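Local coordinates for Fe-regulated protein B (PDB 4AIP) that imports iron across the meningococcal outer membrane as a TonB-dependent transporter and may take up siderophore-bound iron, at residues N70-L74 with Q75-E79; S594-G598 with G599-K603. All blocks are in the same frame, centred on the assembly; numbering follows the deposited sequence.

Contact 1 of 2, residues N70-L74 with Q75-E79; sequences NIVTL and QQKDE
Thr73 and Gln76 grip each other where a strand of the plug passes into the short helix 74-77. The Gln76 side chain, extended beyond CG, crosses Thr73 at about a right angle and puts OE1 3.1 Å from Thr73 N, which donates to it from outside the carbonyl plane. In return, Thr73 OG1 accepts a weak hydrogen bond from Gln76 N at 3.3 Å. Chi1 of 55° sets that hydroxyl between the backbone N and the carbonyl carbon of Thr73, turned to the helix start. Together the two bonds make a capping box with Thr73 as N-cap: a short hydroxyl side chain suits the cap, and glutamine is long enough to reach back to the N-H ahead of the helix. The helical turn follows at once, with Lys77 N bonded to Thr73 O (2.7 Å) and Asp78 N to Leu74 O (2.9 Å). Just before the cap, Ile71 and Val72 both stand opposite Val147 in a classic beta bulge. Val72 CG1 packs on Lys77 CB at 4.0 Å. Lysine serves doubly here: its first two methylenes pack against Val72 CG1, then a bend at chi3 (85°) carries NZ past Leu74 CD1, only 3.2 Å away, to the carbonyl O of Pro141. Asp78, largely buried, directs its carboxylate to Arg188 on a barrel strand.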
ATOM      1  N   ASN B  70      31.822 -13.352   9.218  1.00 28.53           N
ATOM      2  CA  ASN B  70      30.725 -14.289   8.971  1.00 27.85           C
ATOM      3  C   ASN B  70      30.176 -14.866  10.240  1.00 28.17           C
ATOM      4  O   ASN B  70      30.095 -16.076  10.388  1.00 28.58           O
ATOM      5  CB  ASN B  70      31.172 -15.440   8.054  1.00 26.03           C
ATOM      6  CG  ASN B  70      31.280 -15.022   6.606  1.00 24.40           C
ATOM      7  OD1 ASN B  70      31.098 -13.869   6.265  1.00 22.31           O
ATOM      8  ND2 ASN B  70      31.556 -15.975   5.744  1.00 22.74           N
ATOM      9  N   ILE B  71      29.828 -13.982  11.163  1.00 27.95           N
ATOM     10  CA  ILE B  71      29.193 -14.372  12.419  1.00 27.81           C
ATOM     11  C   ILE B  71      27.872 -15.050  12.127  1.00 28.06           C
ATOM     12  O   ILE B  71      27.530 -16.048  12.725  1.00 29.72           O
ATOM     13  CB  ILE B  71      28.886 -13.142  13.275  1.00 26.01           C
ATOM     14  CG1 ILE B  71      30.124 -12.664  13.986  1.00 23.41           C
ATOM     15  CG2 ILE B  71      27.863 -13.425  14.330  1.00 24.94           C
ATOM     16  CD1 ILE B  71      29.853 -11.368  14.653  1.00 22.99           C
ATOM     17  N   VAL B  72      27.143 -14.481  11.187  1.00 28.10           N
ATOM     18  CA  VAL B  72      25.905 -15.058  10.731  1.00 23.62           C
ATOM     19  C   VAL B  72      26.058 -15.388   9.275  1.00 21.59           C
ATOM     20  O   VAL B  72      26.491 -14.562   8.499  1.00 22.24           O
ATOM     21  CB  VAL B  72      24.749 -14.065  10.888  1.00 23.39           C
ATOM     22  CG1 VAL B  72      23.468 -14.718  10.482  1.00 21.31           C
ATOM     23  CG2 VAL B  72      24.694 -13.536  12.333  1.00 18.30           C
ATOM     24  N   THR B  73      25.712 -16.609   8.916  1.00 19.64           N
ATOM     25  CA  THR B  73      25.684 -16.975   7.539  1.00 17.94           C
ATOM     26  C   THR B  73      24.223 -17.103   7.166  1.00 18.49           C
ATOM     27  O   THR B  73      23.338 -17.335   8.010  1.00 20.94           O
ATOM     28  CB  THR B  73      26.371 -18.317   7.189  1.00 18.72           C
ATOM     29  OG1 THR B  73      25.860 -19.354   7.948  1.00 22.64           O
ATOM     30  CG2 THR B  73      27.619 -18.378   7.577  1.00 12.67           C
ATOM     31  N   LEU B  74      23.968 -16.943   5.879  1.00 16.07           N
ATOM     32  CA  LEU B  74      22.631 -17.095   5.352  1.00 13.92           C
ATOM     33  C   LEU B  74      22.028 -18.485   5.693  1.00 14.42           C
ATOM     34  O   LEU B  74      20.842 -18.604   5.968  1.00 14.53           O
ATOM     35  CB  LEU B  74      22.653 -16.950   3.827  1.00 11.05           C
ATOM     36  CG  LEU B  74      21.265 -16.981   3.196  1.00  9.41           C
ATOM     37  CD1 LEU B  74      20.411 -15.835   3.738  1.00  5.33           C
ATOM     38  CD2 LEU B  74      21.385 -16.815   1.693  1.00  9.54           C
ATOM     39  N   GLN B  75      22.827 -19.526   5.624  1.00 14.41           N
ATOM     40  CA  GLN B  75      22.312 -20.835   5.815  1.00 17.21           C
ATOM     41  C   GLN B  75      21.940 -21.014   7.319  1.00 15.53           C
ATOM     42  O   GLN B  75      20.905 -21.611   7.659  1.00 15.41           O
ATOM     43  CB  GLN B  75      23.369 -21.807   5.316  1.00 20.58           C
ATOM     44  CG  GLN B  75      23.753 -22.888   6.301  1.00 32.19           C
ATOM     45  CD  GLN B  75      22.845 -24.074   6.121  1.00 53.63           C
ATOM     46  OE1 GLN B  75      21.643 -24.024   6.428  1.00 63.23           O
ATOM     47  NE2 GLN B  75      23.397 -25.143   5.558  1.00 51.01           N
ATOM     48  N   GLN B  76      22.744 -20.432   8.213  1.00 13.68           N
ATOM     49  CA  GLN B  76      22.395 -20.388   9.612  1.00 14.41           C
ATOM     50  C   GLN B  76      21.193 -19.568   9.828  1.00 12.09           C
ATOM     51  O   GLN B  76      20.276 -20.033  10.482  1.00 13.53           O
ATOM     52  CB  GLN B  76      23.486 -19.718  10.428  1.00 17.60           C
ATOM     53  CG  GLN B  76      24.692 -20.571  10.744  1.00 24.52           C
ATOM     54  CD  GLN B  76      25.745 -19.739  11.547  1.00 40.95           C
ATOM     55  OE1 GLN B  76      25.845 -18.496  11.421  1.00 56.81           O
ATOM     56  NE2 GLN B  76      26.510 -20.435  12.383  1.00 30.64           N
ATOM     57  N   LYS B  77      21.183 -18.337   9.316  1.00 10.06           N
ATOM     58  CA  LYS B  77      20.017 -17.425   9.432  1.00  9.18           C
ATOM     59  C   LYS B  77      18.668 -18.090   9.006  1.00  9.58           C
ATOM     60  O   LYS B  77      17.572 -17.832   9.620  1.00  8.24           O
ATOM     61  CB  LYS B  77      20.304 -16.186   8.579  1.00  8.31           C
ATOM     62  CG  LYS B  77      19.685 -14.936   9.037  1.00  6.96           C
ATOM     63  CD  LYS B  77      19.969 -13.851   7.990  1.00  7.86           C
ATOM     64  CE  LYS B  77      18.859 -13.943   6.861  1.00  7.89           C
ATOM     65  NZ  LYS B  77      19.449 -13.416   5.591  1.00 13.45           N
ATOM     66  N   ASP B  78      18.733 -18.982   7.995  1.00  8.57           N
ATOM     67  CA  ASP B  78      17.501 -19.653   7.579  1.00  9.41           C
ATOM     68  C   ASP B  78      17.003 -20.646   8.618  1.00 10.88           C
ATOM     69  O   ASP B  78      15.840 -21.096   8.518  1.00 11.16           O
ATOM     70  CB  ASP B  78      17.675 -20.417   6.268  1.00  9.85           C
ATOM     71  CG  ASP B  78      17.740 -19.511   5.028  1.00 11.04           C
ATOM     72  OD1 ASP B  78      17.359 -18.299   5.077  1.00 17.50           O
ATOM     73  OD2 ASP B  78      18.207 -20.086   4.024  1.00  9.32           O
ATOM     74  N   GLU B  79      17.868 -21.008   9.590  1.00  9.44           N
ATOM     75  CA  GLU B  79      17.456 -21.935  10.647  1.00  8.72           C
ATOM     76  C   GLU B  79      16.998 -21.212  11.901  1.00  8.60           C
ATOM     77  O   GLU B  79      16.645 -21.823  12.920  1.00  9.04           O
ATOM     78  CB  GLU B  79      18.584 -22.887  10.983  1.00  8.59           C
ATOM     79  CG  GLU B  79      18.997 -23.770   9.803  1.00  8.83           C
ATOM     80  CD  GLU B  79      20.283 -24.506  10.049  1.00 13.02           C
ATOM     81  OE1 GLU B  79      20.904 -24.334  11.137  1.00 16.38           O
ATOM     82  OE2 GLU B  79      20.692 -25.263   9.139  1.00 14.73           O
TER

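Contact 2 of 2, residues S594-G598 with G599-K603; sequences SYRTG and GLTAK
This is a tight beta hairpin of the barrel wall, in which strand 575-597 reverses into strand 600-615. The two antiparallel segments are joined by paired backbone bonds: Tyr595 N to Ala602 O (2.7 Å) with its return from Ala602 N, and Leu600 N to Thr597 O (2.6 Å) with its return from Thr597 N. Thr597 to Leu600 form a type I' turn, and both central residues, Gly598 and Gly599, have positive phi, which favours glycine; at Gly599 a side chain would in addition collide with the preceding carbonyl O. Such two-residue turns fit the short periplasmic links of TonB-dependent barrels. On the face bearing Tyr595, Thr597, Leu600 and Ala602, Leu600 CD2 lies at the edge of the Tyr595 ring, 4.4 Å from Tyr595 CD2, while the small Ala602, directly across from Tyr595, sets CB 3.9 Å from Tyr595 CB. The other face carries Ser594, Arg596, Thr601 and Lys603. Thr601 presents its methyl rather than its hydroxyl to the arginine, CG2 lying 3.6 Å from Arg596 CG. Beyond it, Arg596 NH2 rests against the lysine chain at Lys603 CD (3.9 Å).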
ATOM      1  N   SER B 594      34.166 -23.021  21.949  1.00 20.03           N
ATOM      2  CA  SER B 594      33.202 -23.858  21.249  1.00 19.62           C
ATOM      3  C   SER B 594      33.626 -25.319  21.362  1.00 21.02           C
ATOM      4  O   SER B 594      34.816 -25.639  21.470  1.00 21.48           O
ATOM      5  CB  SER B 594      33.148 -23.491  19.761  1.00 20.64           C
ATOM      6  OG  SER B 594      34.226 -24.115  19.013  1.00 17.24           O
ATOM      7  N   TYR B 595      32.661 -26.219  21.285  1.00 23.26           N
ATOM      8  CA  TYR B 595      32.981 -27.617  21.279  1.00 25.88           C
ATOM      9  C   TYR B 595      32.087 -28.350  20.276  1.00 27.63           C
ATOM     10  O   TYR B 595      30.860 -28.328  20.421  1.00 27.43           O
ATOM     11  CB  TYR B 595      32.881 -28.211  22.701  1.00 25.90           C
ATOM     12  CG  TYR B 595      33.334 -29.656  22.706  1.00 30.87           C
ATOM     13  CD1 TYR B 595      34.691 -29.995  22.886  1.00 31.86           C
ATOM     14  CD2 TYR B 595      32.409 -30.696  22.471  1.00 32.62           C
ATOM     15  CE1 TYR B 595      35.111 -31.330  22.855  1.00 32.96           C
ATOM     16  CE2 TYR B 595      32.826 -32.032  22.426  1.00 34.79           C
ATOM     17  CZ  TYR B 595      34.163 -32.334  22.610  1.00 36.50           C
ATOM     18  OH  TYR B 595      34.533 -33.653  22.546  1.00 38.78           O
ATOM     19  N   ARG B 596      32.707 -29.018  19.289  1.00 29.36           N
ATOM     20  CA  ARG B 596      31.973 -29.643  18.179  1.00 31.04           C
ATOM     21  C   ARG B 596      32.299 -31.128  18.004  1.00 32.83           C
ATOM     22  O   ARG B 596      33.468 -31.504  17.886  1.00 34.79           O
ATOM     23  CB  ARG B 596      32.156 -28.860  16.861  1.00 30.61           C
ATOM     24  CG  ARG B 596      31.359 -27.519  16.778  1.00 32.22           C
ATOM     25  CD  ARG B 596      31.994 -26.506  15.746  1.00 38.42           C
ATOM     26  NE  ARG B 596      31.925 -25.087  16.153  1.00 38.54           N
ATOM     27  CZ  ARG B 596      31.033 -24.191  15.688  1.00 42.80           C
ATOM     28  NH1 ARG B 596      30.111 -24.538  14.786  1.00 39.32           N
ATOM     29  NH2 ARG B 596      31.056 -22.926  16.130  1.00 43.11           N
ATOM     30  N   THR B 597      31.253 -31.968  18.009  1.00 33.86           N
ATOM     31  CA  THR B 597      31.377 -33.444  17.861  1.00 33.57           C
ATOM     32  C   THR B 597      30.037 -34.108  17.529  1.00 32.80           C
ATOM     33  O   THR B 597      28.991 -33.819  18.170  1.00 30.34           O
ATOM     34  CB  THR B 597      32.027 -34.144  19.132  1.00 33.97           C
ATOM     35  OG1 THR B 597      32.514 -35.431  18.773  1.00 34.91           O
ATOM     36  CG2 THR B 597      31.034 -34.326  20.323  1.00 34.52           C
ATOM     37  N   GLY B 598      30.089 -34.962  16.506  1.00 32.02           N
ATOM     38  CA  GLY B 598      29.004 -35.904  16.157  1.00 32.34           C
ATOM     39  C   GLY B 598      27.563 -35.383  16.121  1.00 32.33           C
ATOM     40  O   GLY B 598      26.575 -36.160  16.370  1.00 33.54           O
ATOM     41  N   GLY B 599      27.414 -34.089  15.810  1.00 29.38           N
ATOM     42  CA  GLY B 599      26.082 -33.482  15.844  1.00 25.75           C
ATOM     43  C   GLY B 599      25.822 -32.549  17.025  1.00 23.19           C
ATOM     44  O   GLY B 599      24.803 -31.853  17.020  1.00 23.26           O
ATOM     45  N   LEU B 600      26.726 -32.508  18.009  1.00 20.71           N
ATOM     46  CA  LEU B 600      26.590 -31.636  19.181  1.00 20.29           C
ATOM     47  C   LEU B 600      27.409 -30.357  18.980  1.00 20.28           C
ATOM     48  O   LEU B 600      28.525 -30.385  18.430  1.00 20.49           O
ATOM     49  CB  LEU B 600      27.052 -32.369  20.461  1.00 21.23           C
ATOM     50  CG  LEU B 600      27.307 -31.463  21.706  1.00 24.03           C
ATOM     51  CD1 LEU B 600      25.977 -30.983  22.382  1.00 20.82           C
ATOM     52  CD2 LEU B 600      28.233 -32.149  22.782  1.00 24.39           C
ATOM     53  N   THR B 601      26.879 -29.222  19.405  1.00 19.35           N
ATOM     54  CA  THR B 601      27.571 -27.971  19.162  1.00 20.55           C
ATOM     55  C   THR B 601      27.349 -27.221  20.447  1.00 20.50           C
ATOM     56  O   THR B 601      26.180 -27.018  20.841  1.00 22.09           O
ATOM     57  CB  THR B 601      27.087 -27.210  17.805  1.00 21.73           C
ATOM     58  OG1 THR B 601      25.668 -27.391  17.587  1.00 27.74           O
ATOM     59  CG2 THR B 601      27.743 -27.800  16.563  1.00 21.33           C
ATOM     60  N   ALA B 602      28.458 -26.872  21.131  1.00 20.19           N
ATOM     61  CA  ALA B 602      28.467 -26.238  22.483  1.00 18.36           C
ATOM     62  C   ALA B 602      29.227 -24.973  22.403  1.00 16.85           C
ATOM     63  O   ALA B 602      30.271 -24.985  21.802  1.00 14.57           O
ATOM     64  CB  ALA B 602      29.173 -27.138  23.497  1.00 19.56           C
ATOM     65  N   LYS B 603      28.760 -23.904  23.063  1.00 17.14           N
ATOM     66  CA  LYS B 603      29.394 -22.586  22.940  1.00 17.76           C
ATOM     67  C   LYS B 603      29.243 -21.727  24.185  1.00 17.82           C
ATOM     68  O   LYS B 603      28.197 -21.746  24.834  1.00 20.13           O
ATOM     69  CB  LYS B 603      28.832 -21.839  21.721  1.00 18.31           C
ATOM     70  CG  LYS B 603      28.892 -22.673  20.419  1.00 21.20           C
ATOM     71  CD  LYS B 603      28.818 -21.885  19.124  1.00 27.41           C
ATOM     72  CE  LYS B 603      27.684 -20.882  19.074  1.00 27.08           C
ATOM     73  NZ  LYS B 603      27.104 -20.971  17.668  1.00 29.70           N
TER

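From the N terminus the chain first meets contact 1, which closes the corner between strand 67-73, at the margin of the four-stranded plug sheet, and helix 74-77. The chain then completes the plug and most of the barrel before contact 2 closes the hairpin of strands 575-597 and 600-615. Both are local turns in series; neither nests in the other nor crosses it. Their centres lie about 17 Å apart and their nearest atoms about 5 Å, without touching. Residues 89-92 of the plug have links to both: Ile71 packs on Leu89 and Glu92, and Lys603 forms a long, weak ion pair with Glu91. Contact 1 is itself bound to the barrel through Asn705.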